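Local coordinates for mandelate racemase/muconate lactonizing enzyme-like protein (Roseovarius sp. TM1035, PDB 3RCY) that probably catalyses a magnesium-dependent reaction on a carboxylate substrate, as a member of the mandelate racemase/muconate lactonizing enzyme group of the enolase superfamily, at residues W19-W24 / I338-H343; T216-I220 / Q248-V253; G223-E227 / A252-P256; P283-R287 / E318-N322. One frame throughout, in Å; residues are numbered along the deposited sequence.

Contact 1 (W19-W24 / I338-H343); sequences WGGRYW and IETPFH
The imidazole of His343 has the CZ2-CH2 side of the Trp24 six-membered ring over one face, CH2 sitting above the centre, 3.4 Å from the plane; the opposite face has the carbonyl O of Ile338 above its rim. The two rings are inclined at 53°, an oblique pair. At the edge of the imidazole CE1 comes 3.3 Å from Trp19 O, and OG1 of Thr340 lies in the ring plane, 2.8 Å from His343 ND1, either being a possible donor. NE2 is bound to the carbonyl of Ala314, which gives both ring nitrogens partners and fixes the ring's rotation. Trp24 is anchored in turn by NE1, which donates to Gly20 O at 2.8 Å from above the carbonyl plane. Phe342 completes the aromatic cluster, its edge meeting Trp24 CZ3. Through this cluster the loop between two N-terminal-domain strands joins the enolase-type barrel domain at a helix start. Thr340 is the N-cap of helix 341-346: with OG1 set between backbone N and carbonyl carbon (chi1 74°), it accepts from His343 N. Trp19 CB rests on Ile338 CG2, while CG2 of Thr340 touches the indole edge at Trp19 CD1, 3.9 Å away. Ile338 CD1 packs on Gly20 CA, where a side chain would run into Trp24 and, at this positive phi, the carbonyl of Trp19. One water links Trp19 O, to which it donates, with Thr340 OG1.

Contact 2 (T216-I220 / Q248-V253); sequences TAGAI and QVARAV
Ile220 lays its side chain across the neighbouring helix, CD1 ending 3.7 Å from Ala252 CB and CG1 passing beside Val249 CA. Because CG1 stands anti to the carbonyl carbon (chi1 -66°), the branch reaches over the small alanine, whose methyl also touches CG1 and CG2. In the other direction Val249 is the bump: its CG2 fits between the methyls of Thr216 and Ala219, 3.8 Å from Thr216 CG2 and equally far from Ala219 CB. Val253, just past the helix end, brings CG1 to 3.9 Å from Ile220 CA. At the N-terminal end Thr216 CG2, anti to its own N, meets Gln248 CB at 3.7 Å, the two side chains crossing at about a right angle. Alanines facing branched residues are consistent with the approach of the two segments' helical axes to 9.4 Å, at a crossing angle of -27°. The segments belong to helices 216-226 and 243-252, successive outer helices of the beta/alpha barrel, with strand 233-235 between them in sequence; Tyr234 on that strand touches both valines. A second subunit adjoins the pair, its Arg254 binding Ala252 O. No direct hydrogen bond joins the two segments: a water connects Thr216 OG1 with Gln248 OE1, to which it donates at 2.6 Å. The helices thus depend on apolar fit, with a polar link at one end made through water.

Contact 3 (G223-E227 / A252-P256); sequences GQAIE and AVRIP
Glu227 reaches across to the 252-256 loop and accepts a hydrogen bond from the backbone N of Arg254 at OE2, 2.9 Å long and 163° at the hydrogen. The N-H comes from above the carboxylate plane, 56° out of it. Extended beyond CG (chi2 169°), the glutamate carries its carboxylate past the aliphatic part of Arg254, where CG lies 3.5 Å from Glu227 OE2. The guanidinium of Arg254 leads away to a third subunit and pairs with Glu227 there, while Glu227 OE2 receives Arg254 NH2 of the second subunit. This oxygen therefore has both an amide within the chain and a charge across an interface. An alanine in place of Glu227 would probably leave the Arg254 amide without its acceptor and the neighbouring subunit's guanidinium without its counter-charge. Ile255 provides the apolar part. Its CG1 packs 3.9 Å from Glu227 CG, and its CD1 ends 3.7 Å from Ile226 CG1 and 3.5 Å from Gly223 O. Ile226 and Ile255 cross at about a right angle. At Gly223, CA lies 4.1 Å from Val253 CG1, and a side chain would clash with that methyl. The contact closes the C-terminal end of helix 216-226 onto the loop leading from helix 243-252 into strand 257-259; Ile255 also touches Tyr234 of strand 233-235, and Ile226 turns to helix 183-200, the preceding helix of the barrel.

Contact 4 (P283-R287 / E318-N322); sequences PALGR and EWAAN
Glu318 makes the one direct hydrogen bond of the contact, OE2 accepting from Gly286 N at 2.9 Å with an angle of 147° at the hydrogen. The oxygen uses its anti lone pair, on the side away from OE1. With CG anti to its backbone N (chi1 -166°) and the chain extended beyond it, the glutamate spans the gap from helix 316-327 to the turn leading into the short, weakly bonded helix at about 285-287. A side chain on Gly286 would clash with this same OE2, which also lies 3.7 Å from Ala284 CB. An alanine in place of Glu318 would probably leave the Gly286 amide without its acceptor and open a gap beside Ala284. The second polar link passes through water: one molecule accepts from Leu285 N at 2.8 Å and donates to Asn322 OD1 at 2.6 Å. The amide end of Asn322 is held by ND2, which donates to the carbonyl of His311.

Apolar contact centres on Leu285, whose CD2 reaches Ala321 CB at 4.1 Å. The leucine also lies alongside the amide of Asn322, CD1 3.6 Å from OD1, the two side chains sliding past each other in opposite directions. Ile291 and Met294 of helix 290-302 also pack on this leucine. The contact joins the turn after strand 280-281 to helix 316-327, which follows the next strand, 307-308. Arg287 NH1 bonds the carbonyl of Glu261, a magnesium ligand. Every touching residue is buried, and the turn's amides are met by a carboxylate and a water; the Gly286 N-H would probably help to stabilise a negative charge on Glu318.

Overall arrangement
Contacts 2, 3 and 4 lie in the barrel domain; contact 1 ties it to the N-terminal one, and the segments of contact 1 enclose the others along the chain. Contacts 2 and 3 share Ala252, Val253 and helix 216-226, their centres about 8 Å apart, and both touch the second subunit. The centre of contact 4 is about 14 Å from that of contact 1 and about 28 Å from those of contacts 2 and 3. Magnesium, held by Glu235 and Glu261, is about 9 Å from the side chain of Ala284, 10 Å from Ile338's and 14 Å from Ile226's. A bound ribofuranose lies about 9 Å from the Arg287 side chain, and one about 12 Å from Thr216's.

Contact 1 (W19-W24 / I338-H343)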
# COMPACT_ATOMS: atom_id res chain seq x y z
N TRP A 19 6.56 44.44 -12.89
CA TRP A 19 5.76 43.28 -12.47
C TRP A 19 5.50 42.35 -13.65
O TRP A 19 5.05 42.80 -14.72
CB TRP A 19 4.42 43.70 -11.84
CG TRP A 19 4.52 44.72 -10.75
CD1 TRP A 19 3.62 45.72 -10.49
CD2 TRP A 19 5.55 44.85 -9.76
NE1 TRP A 19 4.03 46.46 -9.41
CE2 TRP A 19 5.21 45.95 -8.94
CE3 TRP A 19 6.73 44.14 -9.48
CZ2 TRP A 19 6.01 46.37 -7.86
CZ3 TRP A 19 7.54 44.56 -8.41
CH2 TRP A 19 7.16 45.66 -7.61
N GLY A 20 5.78 41.07 -13.46
CA GLY A 20 5.74 40.10 -14.54
C GLY A 20 7.12 39.64 -15.00
O GLY A 20 7.21 38.83 -15.91
N GLY A 21 8.18 40.17 -14.38
CA GLY A 21 9.55 39.69 -14.64
C GLY A 21 10.39 40.59 -15.53
O GLY A 21 9.92 41.63 -15.99
N ARG A 22 11.63 40.18 -15.78
CA ARG A 22 12.60 41.01 -16.51
C ARG A 22 12.30 41.17 -18.00
O ARG A 22 12.58 42.21 -18.59
CB ARG A 22 14.03 40.50 -16.32
CG ARG A 22 14.64 40.82 -14.96
CD ARG A 22 16.13 40.48 -14.94
NE ARG A 22 16.77 40.84 -13.67
CZ ARG A 22 16.74 40.08 -12.57
NH1 ARG A 22 16.10 38.91 -12.56
NH2 ARG A 22 17.35 40.51 -11.47
N TYR A 23 11.75 40.12 -18.62
CA TYR A 23 11.42 40.15 -20.05
C TYR A 23 10.37 39.10 -20.37
O TYR A 23 10.23 38.10 -19.65
CB TYR A 23 12.68 39.93 -20.93
CG TYR A 23 13.40 38.65 -20.58
CD1 TYR A 23 12.95 37.42 -21.06
CD2 TYR A 23 14.52 38.66 -19.73
CE1 TYR A 23 13.58 36.24 -20.72
CE2 TYR A 23 15.17 37.48 -19.38
CZ TYR A 23 14.69 36.27 -19.88
OH TYR A 23 15.31 35.08 -19.55
N TRP A 24 9.64 39.34 -21.46
CA TRP A 24 8.66 38.39 -21.97
C TRP A 24 9.07 37.97 -23.38
O TRP A 24 9.54 38.79 -24.16
CB TRP A 24 7.26 39.00 -22.00
CG TRP A 24 6.78 39.50 -20.66
CD1 TRP A 24 7.10 39.00 -19.43
CD2 TRP A 24 5.89 40.59 -20.43
NE1 TRP A 24 6.47 39.71 -18.45
CE2 TRP A 24 5.71 40.69 -19.03
CE3 TRP A 24 5.21 41.49 -21.26
CZ2 TRP A 24 4.89 41.66 -18.44
CZ3 TRP A 24 4.38 42.45 -20.68
CH2 TRP A 24 4.24 42.53 -19.28
N ILE A 338 -2.15 40.23 -13.61
CA ILE A 338 -1.23 41.31 -13.28
C ILE A 338 -1.72 42.58 -13.97
O ILE A 338 -1.82 42.64 -15.21
CB ILE A 338 0.24 41.01 -13.71
CG1 ILE A 338 0.70 39.64 -13.17
CG2 ILE A 338 1.18 42.14 -13.24
CD1 ILE A 338 2.09 39.20 -13.67
N GLU A 339 -2.06 43.58 -13.17
CA GLU A 339 -2.58 44.83 -13.70
C GLU A 339 -1.49 45.89 -13.73
O GLU A 339 -1.13 46.44 -12.70
CB GLU A 339 -3.76 45.31 -12.85
CG GLU A 339 -4.69 46.30 -13.54
CD GLU A 339 -5.61 47.02 -12.56
OE1 GLU A 339 -5.71 46.59 -11.39
OE2 GLU A 339 -6.23 48.03 -12.97
N THR A 340 -0.96 46.16 -14.92
CA THR A 340 0.01 47.25 -15.11
C THR A 340 -0.32 47.98 -16.41
O THR A 340 -0.94 47.39 -17.30
CB THR A 340 1.50 46.78 -15.17
OG1 THR A 340 1.77 46.12 -16.41
CG2 THR A 340 1.85 45.85 -14.00
N PRO A 341 0.09 49.27 -16.52
CA PRO A 341 -0.13 49.98 -17.78
C PRO A 341 0.47 49.23 -18.98
O PRO A 341 -0.15 49.19 -20.04
CB PRO A 341 0.57 51.33 -17.55
CG PRO A 341 0.54 51.51 -16.07
CD PRO A 341 0.73 50.13 -15.51
N PHE A 342 1.65 48.64 -18.81
CA PHE A 342 2.34 47.97 -19.92
C PHE A 342 1.62 46.69 -20.36
O PHE A 342 1.45 46.47 -21.57
CB PHE A 342 3.81 47.69 -19.58
CG PHE A 342 4.63 47.19 -20.75
CD1 PHE A 342 4.99 48.05 -21.78
CD2 PHE A 342 5.06 45.87 -20.80
CE1 PHE A 342 5.75 47.60 -22.87
CE2 PHE A 342 5.82 45.40 -21.88
CZ PHE A 342 6.17 46.27 -22.91
N HIS A 343 1.21 45.86 -19.40
CA HIS A 343 0.36 44.69 -19.70
C HIS A 343 -0.85 45.10 -20.54
O HIS A 343 -1.13 44.49 -21.58
CB HIS A 343 -0.18 44.04 -18.41
CG HIS A 343 0.73 43.02 -17.80
ND1 HIS A 343 1.65 43.34 -16.83
CD2 HIS A 343 0.83 41.68 -17.99
CE1 HIS A 343 2.29 42.24 -16.45
NE2 HIS A 343 1.81 41.22 -17.14
O HOH W 1 4.61 45.10 -16.39

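Contact 2 (T216-I220 / Q248-V253)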
# COMPACT_ATOMS: atom_id res chain seq x y z
N THR A 216 10.59 19.38 3.29
CA THR A 216 9.29 18.84 3.69
C THR A 216 9.00 19.21 5.14
O THR A 216 7.91 19.71 5.47
CB THR A 216 9.29 17.31 3.52
OG1 THR A 216 9.79 16.99 2.22
CG2 THR A 216 7.88 16.74 3.67
N ALA A 217 9.99 18.97 6.00
CA ALA A 217 9.91 19.30 7.42
C ALA A 217 9.58 20.78 7.64
O ALA A 217 8.69 21.12 8.43
CB ALA A 217 11.23 18.95 8.09
N GLY A 218 10.30 21.64 6.93
CA GLY A 218 10.12 23.09 7.02
C GLY A 218 8.76 23.54 6.54
O GLY A 218 8.13 24.39 7.18
N ALA A 219 8.30 22.97 5.43
CA ALA A 219 6.99 23.30 4.85
C ALA A 219 5.85 22.92 5.78
O ALA A 219 4.84 23.63 5.84
CB ALA A 219 6.81 22.61 3.50
N ILE A 220 6.01 21.81 6.49
CA ILE A 220 5.02 21.36 7.47
C ILE A 220 4.99 22.28 8.71
O ILE A 220 3.91 22.66 9.16
CB ILE A 220 5.22 19.87 7.85
CG1 ILE A 220 4.93 18.99 6.62
CG2 ILE A 220 4.32 19.47 9.04
CD1 ILE A 220 5.50 17.57 6.71
N GLN A 248 3.73 14.43 0.99
CA GLN A 248 3.95 14.40 2.44
C GLN A 248 3.47 15.68 3.10
O GLN A 248 2.80 15.63 4.14
CB GLN A 248 5.41 14.15 2.78
CG GLN A 248 5.87 12.71 2.63
CD GLN A 248 7.35 12.57 2.93
OE1 GLN A 248 8.20 12.92 2.11
NE2 GLN A 248 7.66 12.06 4.11
N VAL A 249 3.81 16.83 2.51
CA VAL A 249 3.31 18.12 3.00
C VAL A 249 1.77 18.15 2.93
O VAL A 249 1.10 18.50 3.91
CB VAL A 249 3.92 19.32 2.23
CG1 VAL A 249 3.36 20.63 2.76
CG2 VAL A 249 5.44 19.31 2.33
N ALA A 250 1.23 17.75 1.78
CA ALA A 250 -0.22 17.76 1.57
C ALA A 250 -0.98 16.96 2.63
O ALA A 250 -2.02 17.40 3.11
CB ALA A 250 -0.56 17.28 0.17
N ARG A 251 -0.44 15.80 3.01
CA ARG A 251 -1.08 14.95 4.03
C ARG A 251 -0.95 15.50 5.45
O ARG A 251 -1.78 15.20 6.31
CB ARG A 251 -0.50 13.53 3.99
CG ARG A 251 -0.88 12.71 2.75
CD ARG A 251 -0.47 11.24 2.90
NE ARG A 251 0.98 11.05 2.97
CZ ARG A 251 1.76 10.87 1.91
NH1 ARG A 251 1.24 10.87 0.68
NH2 ARG A 251 3.07 10.70 2.07
N ALA A 252 0.09 16.29 5.69
CA ALA A 252 0.43 16.76 7.03
C ALA A 252 -0.02 18.19 7.36
O ALA A 252 0.08 18.62 8.50
CB ALA A 252 1.94 16.62 7.28
N VAL A 253 -0.51 18.92 6.36
CA VAL A 253 -1.05 20.27 6.61
C VAL A 253 -2.53 20.32 6.21
O VAL A 253 -2.95 19.62 5.29
CB VAL A 253 -0.21 21.39 5.90
CG1 VAL A 253 1.27 21.33 6.33
CG2 VAL A 253 -0.34 21.29 4.39
O HOH W 2 10.35 14.39 2.41

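Contact 3 (G223-E227 / A252-P256)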
# COMPACT_ATOMS: atom_id res chain seq x y z
N GLY A 223 3.44 25.56 7.42
CA GLY A 223 2.04 25.26 7.10
C GLY A 223 1.15 25.22 8.33
O GLY A 223 0.11 25.88 8.36
N GLN A 224 1.55 24.46 9.35
CA GLN A 224 0.72 24.31 10.54
C GLN A 224 0.48 25.64 11.27
O GLN A 224 -0.59 25.85 11.84
CB GLN A 224 1.27 23.21 11.47
CG GLN A 224 2.53 23.58 12.26
CD GLN A 224 3.09 22.39 13.02
OE1 GLN A 224 2.93 22.27 14.23
NE2 GLN A 224 3.75 21.48 12.29
N ALA A 225 1.47 26.54 11.21
CA ALA A 225 1.39 27.85 11.86
C ALA A 225 0.35 28.78 11.24
O ALA A 225 -0.25 29.60 11.93
CB ALA A 225 2.77 28.52 11.87
N ILE A 226 0.13 28.65 9.93
CA ILE A 226 -0.79 29.55 9.22
C ILE A 226 -2.19 28.96 9.03
O ILE A 226 -3.10 29.64 8.57
CB ILE A 226 -0.19 30.04 7.86
CG1 ILE A 226 0.06 28.86 6.91
CG2 ILE A 226 1.11 30.84 8.10
CD1 ILE A 226 0.23 29.25 5.43
N GLU A 227 -2.36 27.68 9.40
CA GLU A 227 -3.69 27.02 9.39
C GLU A 227 -4.86 27.83 9.99
O GLU A 227 -5.93 27.84 9.41
CB GLU A 227 -3.62 25.64 10.04
CG GLU A 227 -3.09 24.57 9.10
CD GLU A 227 -2.77 23.26 9.79
OE1 GLU A 227 -3.19 23.03 10.94
OE2 GLU A 227 -2.10 22.43 9.14
N ALA A 252 0.09 16.29 5.69
CA ALA A 252 0.43 16.76 7.03
C ALA A 252 -0.02 18.19 7.36
O ALA A 252 0.08 18.62 8.50
CB ALA A 252 1.94 16.62 7.28
N VAL A 253 -0.51 18.92 6.36
CA VAL A 253 -1.05 20.27 6.61
C VAL A 253 -2.53 20.32 6.21
O VAL A 253 -2.95 19.62 5.29
CB VAL A 253 -0.21 21.39 5.90
CG1 VAL A 253 1.27 21.33 6.33
CG2 VAL A 253 -0.34 21.29 4.39
N ARG A 254 -3.32 21.14 6.90
CA ARG A 254 -4.78 21.15 6.68
C ARG A 254 -5.22 22.13 5.57
O ARG A 254 -6.42 22.33 5.33
CB ARG A 254 -5.53 21.44 8.00
CG ARG A 254 -5.08 20.57 9.18
CD ARG A 254 -6.17 20.49 10.25
NE ARG A 254 -7.24 19.59 9.82
CZ ARG A 254 -8.37 19.38 10.48
NH1 ARG A 254 -8.62 20.00 11.62
NH2 ARG A 254 -9.27 18.52 9.98
N ILE A 255 -4.23 22.68 4.87
CA ILE A 255 -4.42 23.63 3.78
C ILE A 255 -4.22 22.92 2.43
O ILE A 255 -3.30 22.13 2.30
CB ILE A 255 -3.36 24.77 3.86
CG1 ILE A 255 -3.22 25.30 5.29
CG2 ILE A 255 -3.66 25.91 2.87
CD1 ILE A 255 -1.89 26.05 5.54
N PRO A 256 -5.10 23.19 1.45
CA PRO A 256 -4.91 22.63 0.11
C PRO A 256 -3.59 23.07 -0.51
O PRO A 256 -3.22 24.25 -0.42
CB PRO A 256 -6.09 23.19 -0.69
CG PRO A 256 -7.14 23.43 0.34
CD PRO A 256 -6.38 23.92 1.55

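Contact 4 (P283-R287 / E318-N322)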
# COMPACT_ATOMS: atom_id res chain seq x y z
N PRO A 283 -0.42 25.32 -14.00
CA PRO A 283 0.57 25.32 -15.08
C PRO A 283 0.73 26.72 -15.65
O PRO A 283 -0.22 27.52 -15.64
CB PRO A 283 -0.07 24.42 -16.13
CG PRO A 283 -1.57 24.64 -15.95
CD PRO A 283 -1.73 24.79 -14.44
N ALA A 284 1.94 27.02 -16.09
CA ALA A 284 2.16 28.16 -16.96
C ALA A 284 2.02 27.62 -18.38
O ALA A 284 2.86 26.84 -18.84
CB ALA A 284 3.55 28.75 -16.73
N LEU A 285 0.96 28.03 -19.08
CA LEU A 285 0.67 27.52 -20.43
C LEU A 285 1.82 27.73 -21.42
O LEU A 285 2.02 26.91 -22.33
CB LEU A 285 -0.63 28.11 -20.99
CG LEU A 285 -1.91 27.32 -20.64
CD1 LEU A 285 -2.18 27.28 -19.14
CD2 LEU A 285 -3.11 27.91 -21.36
N GLY A 286 2.57 28.81 -21.24
CA GLY A 286 3.77 29.10 -22.05
C GLY A 286 4.95 28.20 -21.73
O GLY A 286 5.97 28.23 -22.42
N ARG A 287 4.82 27.40 -20.68
CA ARG A 287 5.84 26.43 -20.30
C ARG A 287 5.37 24.99 -20.47
O ARG A 287 6.13 24.13 -20.92
CB ARG A 287 6.26 26.65 -18.83
CG ARG A 287 6.97 25.43 -18.21
CD ARG A 287 7.56 25.77 -16.86
NE ARG A 287 8.86 26.44 -16.99
CZ ARG A 287 9.35 27.30 -16.11
NH1 ARG A 287 8.64 27.63 -15.03
NH2 ARG A 287 10.55 27.83 -16.29
N GLU A 318 0.37 35.37 -22.84
CA GLU A 318 0.17 34.13 -22.10
C GLU A 318 -1.12 34.21 -21.27
O GLU A 318 -1.84 33.23 -21.16
CB GLU A 318 1.36 33.80 -21.19
CG GLU A 318 1.29 32.36 -20.70
CD GLU A 318 2.15 32.09 -19.48
OE1 GLU A 318 2.12 32.89 -18.52
OE2 GLU A 318 2.82 31.04 -19.48
N TRP A 319 -1.41 35.39 -20.73
CA TRP A 319 -2.63 35.58 -19.95
C TRP A 319 -3.89 35.38 -20.80
O TRP A 319 -4.86 34.83 -20.31
CB TRP A 319 -2.64 36.97 -19.31
CG TRP A 319 -3.78 37.18 -18.37
CD1 TRP A 319 -4.08 36.46 -17.24
CD2 TRP A 319 -4.78 38.19 -18.47
NE1 TRP A 319 -5.20 36.97 -16.63
CE2 TRP A 319 -5.66 38.03 -17.37
CE3 TRP A 319 -5.03 39.22 -19.39
CZ2 TRP A 319 -6.76 38.87 -17.16
CZ3 TRP A 319 -6.14 40.05 -19.18
CH2 TRP A 319 -6.98 39.87 -18.07
N ALA A 320 -3.86 35.84 -22.05
CA ALA A 320 -4.99 35.61 -22.96
C ALA A 320 -5.22 34.11 -23.19
O ALA A 320 -6.37 33.65 -23.20
CB ALA A 320 -4.79 36.33 -24.29
N ALA A 321 -4.14 33.35 -23.36
CA ALA A 321 -4.23 31.90 -23.45
C ALA A 321 -4.90 31.32 -22.21
O ALA A 321 -5.83 30.51 -22.32
CB ALA A 321 -2.85 31.26 -23.69
N ASN A 322 -4.46 31.77 -21.03
CA ASN A 322 -5.06 31.37 -19.75
C ASN A 322 -6.58 31.59 -19.70
O ASN A 322 -7.32 30.75 -19.18
CB ASN A 322 -4.41 32.12 -18.59
CG ASN A 322 -2.95 31.77 -18.38
OD1 ASN A 322 -2.43 30.84 -19.00
ND2 ASN A 322 -2.29 32.50 -17.50
O HOH W 3 -0.09 30.36 -18.02